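Local coordinates for protein arabinan endo-1,5-alpha-l-arabinosidase A (Cellvibrio cellulosa, PDB 1GYH) that cleaves the alpha-1,5-arabinofuranosyl bonds of linear arabinan in plant cell walls, releasing almost exclusively arabinotriose, at residues V11-G16 with K98-A103; P50-R55 with L78-S83; G93-K98 with Y107-K112; F195-G200 with N263-W268. All coordinates share one frame; numbering follows the deposited sequence. Where two conformers were deposited one is given.

Contact 1: residues V11-G16 with K98-A103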
# COMPACT_ATOMS: atom_id res chain seq x y z
N VAL A 11 0.23 6.04 2.69
CA VAL A 11 1.63 5.83 3.04
C VAL A 11 2.24 7.16 3.53
O VAL A 11 1.70 8.26 3.30
CB VAL A 11 2.44 5.27 1.88
CG1 VAL A 11 1.98 3.84 1.51
CG2 VAL A 11 2.42 6.24 0.66
N MET A 12 3.38 7.05 4.23
CA MET A 12 4.00 8.23 4.88
C MET A 12 5.51 8.12 4.87
O MET A 12 6.07 7.02 4.78
CB MET A 12 3.56 8.37 6.36
CG MET A 12 2.11 8.76 6.60
SD MET A 12 1.58 8.83 8.35
CE MET A 12 2.70 9.93 9.03
N THR A 13 6.15 9.28 4.97
CA THR A 13 7.59 9.42 5.16
C THR A 13 7.94 10.74 5.84
O THR A 13 7.13 11.64 5.91
CB THR A 13 8.32 9.22 3.81
OG1 THR A 13 9.62 8.70 4.08
CG2 THR A 13 8.52 10.52 3.00
N ARG A 14 9.17 10.86 6.32
CA ARG A 14 9.62 12.09 6.96
C ARG A 14 10.84 12.61 6.22
O ARG A 14 11.77 11.84 5.93
CB ARG A 14 9.97 11.85 8.45
CG ARG A 14 10.40 13.10 9.20
CD ARG A 14 10.60 13.02 10.75
NE ARG A 14 10.18 14.28 11.42
CZ ARG A 14 10.32 14.56 12.74
NH1 ARG A 14 10.89 13.71 13.57
NH2 ARG A 14 9.87 15.72 13.22
N GLU A 15 10.82 13.91 5.92
CA GLU A 15 11.98 14.63 5.41
C GLU A 15 12.34 15.73 6.38
O GLU A 15 11.56 16.68 6.58
CB GLU A 15 11.68 15.25 4.05
CG GLU A 15 12.86 16.01 3.41
CD GLU A 15 12.56 16.68 2.08
OE1 GLU A 15 11.39 16.97 1.75
OE2 GLU A 15 13.52 16.90 1.32
N GLY A 16 13.53 15.66 6.97
CA GLY A 16 13.91 16.61 8.00
C GLY A 16 12.89 16.59 9.14
O GLY A 16 12.62 15.54 9.71
N LYS A 98 13.77 15.17 -5.93
CA LYS A 98 14.87 15.48 -5.00
C LYS A 98 14.41 15.90 -3.60
O LYS A 98 15.18 15.78 -2.64
CB LYS A 98 15.73 16.63 -5.54
CG LYS A 98 16.43 16.40 -6.90
CD LYS A 98 16.89 17.76 -7.48
CE LYS A 98 17.58 17.73 -8.85
NZ LYS A 98 17.99 19.17 -9.36
N THR A 99 13.18 16.38 -3.47
CA THR A 99 12.66 16.85 -2.19
C THR A 99 11.14 16.76 -2.17
O THR A 99 10.53 16.55 -3.20
CB THR A 99 13.17 18.28 -1.91
OG1 THR A 99 12.72 18.72 -0.62
CG2 THR A 99 12.58 19.28 -2.88
N LEU A 100 10.54 16.90 -0.99
CA LEU A 100 9.07 16.85 -0.84
C LEU A 100 8.44 18.22 -0.53
O LEU A 100 7.22 18.32 -0.51
CB LEU A 100 8.69 15.83 0.25
CG LEU A 100 9.03 14.35 -0.07
CD1 LEU A 100 8.48 13.41 0.99
CD2 LEU A 100 8.54 13.92 -1.48
N ASN A 101 9.25 19.23 -0.26
CA ASN A 101 8.79 20.61 -0.03
C ASN A 101 8.52 21.35 -1.36
O ASN A 101 9.41 21.68 -2.09
CB ASN A 101 9.85 21.40 0.80
CG ASN A 101 9.42 22.82 1.12
OD1 ASN A 101 8.34 23.28 0.74
ND2 ASN A 101 10.31 23.55 1.81
N PRO A 102 7.27 21.64 -1.65
CA PRO A 102 6.93 22.30 -2.93
C PRO A 102 7.45 23.74 -3.14
O PRO A 102 7.50 24.21 -4.28
CB PRO A 102 5.39 22.21 -2.96
CG PRO A 102 4.97 22.15 -1.49
CD PRO A 102 6.09 21.36 -0.81
N ALA A 103 7.85 24.43 -2.06
CA ALA A 103 8.48 25.76 -2.12
C ALA A 103 9.96 25.65 -2.45
O ALA A 103 10.58 26.62 -2.83
CB ALA A 103 8.29 26.53 -0.78

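Contact 2: residues P50-R55 with L78-S83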
# COMPACT_ATOMS: atom_id res chain seq x y z
N PRO A 50 -0.11 10.73 -15.92
CA PRO A 50 1.01 10.14 -16.65
C PRO A 50 0.68 10.10 -18.16
O PRO A 50 -0.46 9.83 -18.54
CB PRO A 50 1.13 8.74 -16.04
CG PRO A 50 0.44 8.80 -14.73
CD PRO A 50 -0.64 9.80 -14.90
N THR A 51 1.67 10.40 -19.00
CA THR A 51 1.46 10.49 -20.44
C THR A 51 0.98 9.18 -21.05
O THR A 51 0.30 9.19 -22.08
CB THR A 51 2.74 10.93 -21.18
OG1 THR A 51 3.79 10.00 -20.92
CG2 THR A 51 3.23 12.31 -20.70
N TRP A 52 1.32 8.07 -20.40
CA TRP A 52 1.04 6.73 -20.87
C TRP A 52 -0.24 6.11 -20.27
O TRP A 52 -0.61 4.98 -20.65
CB TRP A 52 2.26 5.81 -20.55
CG TRP A 52 2.68 5.81 -19.07
CD1 TRP A 52 3.64 6.60 -18.51
CD2 TRP A 52 2.13 5.02 -18.01
NE1 TRP A 52 3.71 6.35 -17.16
CE2 TRP A 52 2.81 5.38 -16.83
CE3 TRP A 52 1.13 4.05 -17.94
CZ2 TRP A 52 2.53 4.79 -15.59
CZ3 TRP A 52 0.84 3.46 -16.70
CH2 TRP A 52 1.56 3.83 -15.54
N ALA A 53 -0.90 6.79 -19.35
CA ALA A 53 -1.95 6.15 -18.55
C ALA A 53 -3.12 5.69 -19.41
O ALA A 53 -3.60 4.58 -19.23
CB ALA A 53 -2.47 7.07 -17.51
N LYS A 54 -3.55 6.55 -20.35
CA LYS A 54 -4.71 6.23 -21.20
C LYS A 54 -4.51 5.03 -22.11
O LYS A 54 -5.46 4.32 -22.43
CB LYS A 54 -5.18 7.45 -22.00
CG LYS A 54 -6.03 8.38 -21.20
CD LYS A 54 -6.71 9.42 -22.09
CE LYS A 54 -7.52 10.41 -21.28
NZ LYS A 54 -6.70 11.57 -20.85
N ARG A 55 -3.27 4.76 -22.49
CA ARG A 55 -3.04 3.58 -23.29
C ARG A 55 -3.15 2.28 -22.49
O ARG A 55 -3.64 1.29 -23.01
CB ARG A 55 -1.76 3.71 -24.13
CG ARG A 55 -0.65 2.91 -23.68
CD ARG A 55 -0.51 1.54 -24.30
NE ARG A 55 0.67 1.04 -23.64
CZ ARG A 55 0.68 0.15 -22.69
NH1 ARG A 55 -0.43 -0.48 -22.35
NH2 ARG A 55 1.83 -0.15 -22.14
N LEU A 78 8.28 7.61 -5.69
CA LEU A 78 6.86 7.49 -5.47
C LEU A 78 6.30 6.55 -6.55
O LEU A 78 6.20 6.93 -7.71
CB LEU A 78 6.22 8.88 -5.56
CG LEU A 78 4.68 8.92 -5.54
CD1 LEU A 78 4.20 8.29 -4.20
CD2 LEU A 78 4.08 10.32 -5.71
N TYR A 79 5.96 5.34 -6.13
CA TYR A 79 5.31 4.34 -6.97
C TYR A 79 3.80 4.57 -6.93
O TYR A 79 3.28 5.03 -5.94
CB TYR A 79 5.67 2.92 -6.50
CG TYR A 79 7.16 2.70 -6.57
CD1 TYR A 79 8.01 3.14 -5.53
CD2 TYR A 79 7.73 2.10 -7.69
CE1 TYR A 79 9.39 2.95 -5.62
CE2 TYR A 79 9.11 1.93 -7.79
CZ TYR A 79 9.92 2.33 -6.75
OH TYR A 79 11.26 2.17 -6.88
N TYR A 80 3.11 4.26 -8.04
CA TYR A 80 1.69 4.60 -8.19
C TYR A 80 1.09 3.62 -9.21
O TYR A 80 1.83 3.03 -10.02
CB TYR A 80 1.50 6.08 -8.64
CG TYR A 80 2.15 6.40 -9.99
CD1 TYR A 80 1.48 6.13 -11.18
CD2 TYR A 80 3.48 6.89 -10.08
CE1 TYR A 80 2.06 6.36 -12.42
CE2 TYR A 80 4.09 7.12 -11.31
CZ TYR A 80 3.36 6.86 -12.50
OH TYR A 80 3.90 7.07 -13.75
N SER A 81 -0.24 3.45 -9.15
CA SER A 81 -0.97 2.46 -9.97
C SER A 81 -1.95 3.19 -10.92
O SER A 81 -2.67 4.09 -10.52
CB SER A 81 -1.75 1.47 -9.09
OG SER A 81 -0.97 1.03 -7.96
N VAL A 82 -1.91 2.79 -12.18
CA VAL A 82 -2.93 3.15 -13.21
C VAL A 82 -3.77 1.89 -13.48
O VAL A 82 -3.25 0.82 -13.78
CB VAL A 82 -2.22 3.60 -14.49
CG1 VAL A 82 -3.20 3.66 -15.67
CG2 VAL A 82 -1.53 4.95 -14.30
N SER A 83 -5.08 2.00 -13.36
CA SER A 83 -5.93 0.83 -13.50
C SER A 83 -7.34 1.16 -13.97
O SER A 83 -7.61 2.28 -14.42
CB SER A 83 -5.98 0.09 -12.15
OG SER A 83 -6.47 -1.24 -12.28

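Contact 3: residues G93-K98 with Y107-K112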
# COMPACT_ATOMS: atom_id res chain seq x y z
N GLY A 93 3.74 2.56 -12.12
CA GLY A 93 4.74 3.51 -12.52
C GLY A 93 5.57 4.03 -11.34
O GLY A 93 5.25 3.77 -10.19
N VAL A 94 6.62 4.76 -11.64
CA VAL A 94 7.36 5.48 -10.60
C VAL A 94 7.82 6.85 -11.05
O VAL A 94 8.32 7.02 -12.16
CB VAL A 94 8.55 4.60 -10.06
CG1 VAL A 94 9.58 4.35 -11.10
CG2 VAL A 94 9.17 5.25 -8.81
N THR A 95 7.59 7.84 -10.18
CA THR A 95 8.08 9.19 -10.38
C THR A 95 8.97 9.62 -9.19
O THR A 95 8.73 9.25 -8.06
CB THR A 95 6.87 10.17 -10.64
OG1 THR A 95 7.33 11.51 -10.88
CG2 THR A 95 5.92 10.24 -9.46
N VAL A 96 9.99 10.40 -9.49
CA VAL A 96 11.10 10.70 -8.56
C VAL A 96 11.26 12.19 -8.38
O VAL A 96 11.12 12.95 -9.32
CB VAL A 96 12.39 10.09 -9.09
CG1 VAL A 96 13.52 10.20 -8.05
CG2 VAL A 96 12.16 8.63 -9.41
N ASN A 97 11.57 12.59 -7.15
CA ASN A 97 11.81 13.99 -6.79
C ASN A 97 13.07 14.05 -5.87
O ASN A 97 13.35 13.10 -5.12
CB ASN A 97 10.60 14.52 -6.03
CG ASN A 97 10.46 16.04 -6.12
OD1 ASN A 97 11.44 16.78 -6.20
ND2 ASN A 97 9.22 16.51 -6.08
N LYS A 98 13.77 15.17 -5.93
CA LYS A 98 14.87 15.48 -5.00
C LYS A 98 14.41 15.90 -3.60
O LYS A 98 15.18 15.78 -2.64
CB LYS A 98 15.73 16.63 -5.54
CG LYS A 98 16.43 16.40 -6.90
CD LYS A 98 16.89 17.76 -7.48
CE LYS A 98 17.58 17.73 -8.85
NZ LYS A 98 17.99 19.17 -9.36
N TYR A 107 12.41 21.20 -6.02
CA TYR A 107 11.19 20.41 -6.13
C TYR A 107 10.68 20.25 -7.58
O TYR A 107 10.30 21.23 -8.23
CB TYR A 107 10.08 21.03 -5.30
CG TYR A 107 8.79 20.21 -5.20
CD1 TYR A 107 7.73 20.41 -6.10
CD2 TYR A 107 8.62 19.29 -4.18
CE1 TYR A 107 6.52 19.68 -5.95
CE2 TYR A 107 7.44 18.55 -4.04
CZ TYR A 107 6.39 18.75 -4.92
OH TYR A 107 5.23 18.03 -4.74
N ARG A 108 10.64 18.99 -8.03
CA ARG A 108 10.00 18.59 -9.30
C ARG A 108 9.90 17.08 -9.40
O ARG A 108 10.89 16.39 -9.34
CB ARG A 108 10.78 19.13 -10.51
CG ARG A 108 10.16 18.74 -11.87
CD ARG A 108 10.73 19.46 -13.07
NE ARG A 108 12.02 18.91 -13.45
CZ ARG A 108 12.70 19.27 -14.51
NH1 ARG A 108 12.24 20.20 -15.34
NH2 ARG A 108 13.88 18.74 -14.74
N TRP A 109 8.68 16.58 -9.59
CA TRP A 109 8.44 15.18 -9.90
C TRP A 109 8.72 14.84 -11.37
O TRP A 109 8.20 15.48 -12.29
CB TRP A 109 6.98 14.80 -9.55
CG TRP A 109 6.68 14.82 -8.09
CD1 TRP A 109 6.02 15.80 -7.41
CD2 TRP A 109 7.07 13.86 -7.12
NE1 TRP A 109 5.97 15.49 -6.08
CE2 TRP A 109 6.60 14.30 -5.87
CE3 TRP A 109 7.78 12.65 -7.18
CZ2 TRP A 109 6.82 13.60 -4.68
CZ3 TRP A 109 8.00 11.92 -5.96
CH2 TRP A 109 7.50 12.40 -4.75
N GLU A 110 9.55 13.81 -11.58
CA GLU A 110 9.97 13.37 -12.90
C GLU A 110 9.58 11.92 -13.11
O GLU A 110 10.11 11.01 -12.47
CB GLU A 110 11.48 13.59 -13.09
CG GLU A 110 11.91 15.01 -12.74
CD GLU A 110 13.32 15.37 -13.16
OE1 GLU A 110 14.06 14.50 -13.66
OE2 GLU A 110 13.67 16.55 -12.99
N ASP A 111 8.65 11.69 -14.03
CA ASP A 111 8.13 10.33 -14.25
C ASP A 111 9.18 9.51 -14.99
O ASP A 111 9.80 9.98 -15.92
CB ASP A 111 6.84 10.37 -15.09
CG ASP A 111 6.13 9.04 -15.14
OD1 ASP A 111 6.20 8.26 -14.16
OD2 ASP A 111 5.45 8.71 -16.12
N LYS A 112 9.33 8.27 -14.56
CA LYS A 112 10.25 7.32 -15.14
C LYS A 112 9.52 6.19 -15.88
O LYS A 112 10.17 5.29 -16.45
CB LYS A 112 11.15 6.77 -14.00
CG LYS A 112 11.87 7.87 -13.18
CD LYS A 112 12.78 8.72 -14.02
CE LYS A 112 13.46 9.82 -13.21
NZ LYS A 112 14.44 10.58 -14.01
O HOH W 1 13.46 17.11 -8.41
O HOH W 2 14.86 18.74 -10.63

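Contact 4: residues F195-G200 with N263-W268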
# COMPACT_ATOMS: atom_id res chain seq x y z
N PHE A 195 2.12 -5.35 2.31
CA PHE A 195 3.11 -4.40 2.84
C PHE A 195 4.05 -5.19 3.74
O PHE A 195 3.57 -5.98 4.55
CB PHE A 195 2.45 -3.24 3.60
CG PHE A 195 3.43 -2.13 3.92
CD1 PHE A 195 4.27 -2.23 5.05
CD2 PHE A 195 3.61 -1.07 3.05
CE1 PHE A 195 5.21 -1.23 5.32
CE2 PHE A 195 4.52 -0.08 3.30
CZ PHE A 195 5.33 -0.14 4.45
N ILE A 196 5.36 -5.04 3.54
CA ILE A 196 6.34 -5.76 4.34
C ILE A 196 7.14 -4.84 5.29
O ILE A 196 7.70 -3.83 4.88
CB ILE A 196 7.26 -6.56 3.46
CG1 ILE A 196 6.42 -7.52 2.57
CG2 ILE A 196 8.30 -7.35 4.32
CD1 ILE A 196 7.15 -8.17 1.43
N LEU A 197 7.19 -5.25 6.56
CA LEU A 197 8.01 -4.56 7.58
C LEU A 197 9.01 -5.53 8.21
O LEU A 197 8.64 -6.60 8.66
CB LEU A 197 7.14 -3.92 8.67
CG LEU A 197 7.88 -3.15 9.82
CD1 LEU A 197 8.29 -1.80 9.36
CD2 LEU A 197 6.99 -3.04 11.09
N ARG A 198 10.28 -5.15 8.24
CA ARG A 198 11.31 -5.90 8.97
C ARG A 198 11.23 -5.52 10.42
O ARG A 198 11.27 -4.35 10.75
CB ARG A 198 12.70 -5.54 8.43
CG ARG A 198 13.86 -6.32 9.09
CD ARG A 198 13.81 -7.82 8.90
NE ARG A 198 14.96 -8.41 9.61
CZ ARG A 198 16.20 -8.35 9.17
NH1 ARG A 198 16.45 -7.83 7.96
NH2 ARG A 198 17.20 -8.82 9.91
N LYS A 199 11.12 -6.52 11.30
CA LYS A 199 11.18 -6.32 12.77
C LYS A 199 11.87 -7.52 13.45
O LYS A 199 11.43 -8.67 13.32
CB LYS A 199 9.76 -6.10 13.31
CG LYS A 199 9.65 -6.06 14.86
CD LYS A 199 10.01 -4.70 15.43
CE LYS A 199 9.97 -4.71 16.97
NZ LYS A 199 10.02 -3.28 17.46
N GLY A 200 12.94 -7.24 14.20
CA GLY A 200 13.75 -8.31 14.79
C GLY A 200 14.29 -9.28 13.74
O GLY A 200 14.89 -8.86 12.75
N ASN A 263 -2.96 -1.06 4.40
CA ASN A 263 -2.06 -0.42 5.35
C ASN A 263 -0.65 -0.24 4.88
O ASN A 263 -0.19 -0.84 3.91
CB ASN A 263 -2.01 -1.23 6.68
CG ASN A 263 -1.17 -2.44 6.57
OD1 ASN A 263 -1.59 -3.41 5.94
ND2 ASN A 263 0.06 -2.40 7.14
N SER A 264 0.07 0.59 5.63
CA SER A 264 1.51 0.63 5.63
C SER A 264 1.92 0.51 7.14
O SER A 264 1.06 0.43 8.03
CB SER A 264 2.04 1.91 4.96
OG SER A 264 1.36 3.12 5.41
N ALA A 265 3.23 0.53 7.39
CA ALA A 265 3.79 0.31 8.75
C ALA A 265 5.24 0.81 8.75
O ALA A 265 5.95 0.68 7.74
CB ALA A 265 3.73 -1.14 9.15
N TYR A 266 5.63 1.45 9.85
CA TYR A 266 6.89 2.14 9.92
C TYR A 266 7.47 2.11 11.32
O TYR A 266 6.74 1.97 12.32
CB TYR A 266 6.73 3.62 9.53
CG TYR A 266 6.11 3.79 8.14
CD1 TYR A 266 6.89 3.74 7.01
CD2 TYR A 266 4.74 3.97 8.00
CE1 TYR A 266 6.34 3.91 5.74
CE2 TYR A 266 4.15 4.14 6.73
CZ TYR A 266 4.96 4.11 5.60
OH TYR A 266 4.43 4.28 4.34
N THR A 267 8.80 2.19 11.34
CA THR A 267 9.57 2.40 12.55
C THR A 267 10.16 3.80 12.48
O THR A 267 10.96 4.10 11.62
CB THR A 267 10.66 1.31 12.65
OG1 THR A 267 10.06 0.00 12.80
CG2 THR A 267 11.51 1.51 13.95
N TRP A 268 9.72 4.66 13.40
CA TRP A 268 10.19 6.04 13.55
C TRP A 268 10.74 6.26 14.98
O TRP A 268 10.00 6.08 15.95
CB TRP A 268 9.03 7.01 13.35
CG TRP A 268 8.39 6.97 11.93
CD1 TRP A 268 9.03 6.95 10.73
CD2 TRP A 268 6.98 7.00 11.63
NE1 TRP A 268 8.11 6.95 9.70
CE2 TRP A 268 6.85 6.99 10.23
CE3 TRP A 268 5.82 7.07 12.41
CZ2 TRP A 268 5.61 7.02 9.59
CZ3 TRP A 268 4.58 7.09 11.78
CH2 TRP A 268 4.50 7.05 10.38
O HOH W 3 11.66 -1.81 11.59

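Contact 1: residues V11-G16 with K98-A103
Strand 11-15 and the loop 98-103 keep their backbones well apart, with 7.2 Å between the CA atoms of Glu15 and Leu100, so side chains make the join. It links two neighbouring blades of a five-bladed beta-propeller: 11-15 is the first strand of one blade, and 98-103 leaves strand 90-97 of the next. Glu15 spans the gap. Its CG stands anti to the backbone N (chi1 -179°) and the rest of the chain is extended, which carries the carboxylate out to the loop. Both oxygens are then used on their syn sides. OE1 of Glu15 accepts from Leu100 N at 2.9 Å, and OE2 of Glu15 accepts from Thr99 OG1 at 2.8 Å, the hydroxyl lying closer to the carboxylate plane than the amide does. Two donors on consecutive residues thus fix the rotation of the acid group. The apolar part of the contact lies alongside: Leu100 reaches toward the strand, touching also Tyr20 and Trp109, and its side chain meets that of Thr13 at about a right angle. Thr13 offers its methyl to Leu100, while its OG1 accepts a hydrogen bond from Gln71 NE2. Beyond the grip the loop turns on itself, Asn101 OD1 accepting from Ala103 N at 3.1 Å in an Asx turn. The methyl pair Thr13 CG2 and Leu100 CD1 closes to 3.5 Å.

Contact 2: residues P50-R55 with L78-S83
Val82 projects from its strand into the hollow formed by Trp52 and Ala53, one methyl for each wall. Val82 CG2 rests 3.5 Å from Trp52 CH2, at the far end of the indole, while Val82 CG1 lies 3.9 Å from Ala53 CB and also touches the Ala53 carbonyl oxygen. Two residues back on the same strand, Tyr80 forms the second bump. Its CE1 fits between Pro50 and the indole: Tyr80 CE1 is 3.7 Å from Pro50 CG and 3.6 Å from Trp52 CZ2, and the phenol oxygen ends at the indole edge, near its plane, with Tyr80 OH 3.2 Å from Trp52 CZ2. The strand, 75-82, belongs to a propeller blade, and 50-55 lies in the connection between the preceding blade and this one, so the linker lies against the blade it leads into. A type I turn from Pro50 to Ala53, closed by a hydrogen bond from Ala53 N to Pro50 O, shapes the receiving surface, and Pro50 CB lies over one face of the Trp52 ring, toward its rim. Trp52 CG sits between its backbone N and carbonyl carbon (chi1 55°), and Tyr80 CG takes the same position (chi1 60°); the two side chains approach from opposite directions. Asp111, on strand 110-118, ties their polar ends together, OD1 hydrogen-bonding Tyr80 OH and OD2 accepting from Trp52 NE1.

Contact 3: residues G93-K98 with Y107-K112
Val94 O accepts from Lys112 N at 2.9 Å, part of the antiparallel pairing between strands 90-97 and 110-118, the outer pair of a propeller blade. The methyl CG1 of Val94 also lies against the start of the Lys112 side chain. Thr95 faces Asp111 as a non-hydrogen-bonded pair, their CA atoms 4.0 Å apart, and the Thr95 carbonyl oxygen lies at the edge of the Trp109 indole, near its plane. Val96 and Glu110 form the hydrogen-bonded pair: Val96 N reaches Glu110 O at 3.0 Å, and Glu110 N returns to Val96 O at 2.9 Å. On the same face of the sheet as Glu110, Val96 CG2 touches the Lys112 methylenes. Asn97, its CG anti to the backbone N (chi1 -155°), enters between two aromatic rings. Its CB stands over the six-membered ring of Trp109, 3.6 Å from the centroid and 12° off the normal, while ND2 lies over one face of Trp109 and one face of Tyr107. Asn97 OD1 takes Arg108 N at 3.0 Å and also receives Thr99 N. A water joins Lys98 N to Arg108 O. The chemistry divides accordingly. Arg108, NE and NH2 both on Glu110 OE2, forms a salt-bridge network with Glu110 and, at longer range, Lys112, at a partly exposed surface where solvent probably weakens its charge effects; the asparagine between the aromatics, with Trp109 NE1 bonded to Tyr107 OH, itself also hydrogen-bonded to Asp43, is consistent with a strand end held in place by the amide.

Contact 4: residues F195-G200 with N263-W268
Innermost strands of two adjacent propeller blades, 191-199 and 257-268, run nearly parallel here, and their short segments come no closer than 6.9 Å between axes. No hydrogen bond joins them directly; side chains fill the gap between the blades. Phe195 does most of this. With CG anti to the backbone N (chi1 -169°), its ring lies across the neighbouring strand, and Ser264 CA sits over the centre of one face, 3.7 Å from the centroid and 10° off the normal, a CH-pi contact. Ser264 CB covers the same ring, and the serine hydroxyl is hydrogen-bonded to the carbonyl oxygen of Pro10. At another part of the ring, Phe195 CE1 approaches Ala265 O to 3.2 Å. The edge of Phe195 also points at the face of Tyr266 in an edge-to-face pair, centroids 5.9 Å apart and planes at 64°; the Tyr266 hydroxyl bonds to Met12 N. Leu197, two residues on, packs its methyls over Ala265, with Leu197 CD2 4.2 Å from Ala265 CB. The Ser264 side chain lies about 8 Å from that of Asp9, the likely catalytic proton acceptor, so this packing is close to the active centre. Toward the outer end polarity returns: Thr267 OG1, also hydrogen-bonded to Asp272, receives a hydrogen bond from a water at 2.7 Å, and the same water donates to Arg198 O at 2.7 Å.

Contacts 1 and 4 both join neighbouring blades, yet differently: contact 4 is buried near the centre and mainly apolar, whereas contact 1 is partly buried, farther out, and relies on a carboxylate. They meet where Met12 N bonds to the Tyr266 hydroxyl. Contacts 2 and 3 belong to one blade, strands 75-82 and 90-97 being neighbours in its sheet. Contact 2 is a buried fit of side chains from a linker against a strand; contact 3 is backbone pairing, with charged groups toward its exposed rim. Asp111 connects these two. Contact 3 runs into contact 1 through the shared Lys98, and the Tyr107 ring packs against residues 99-102.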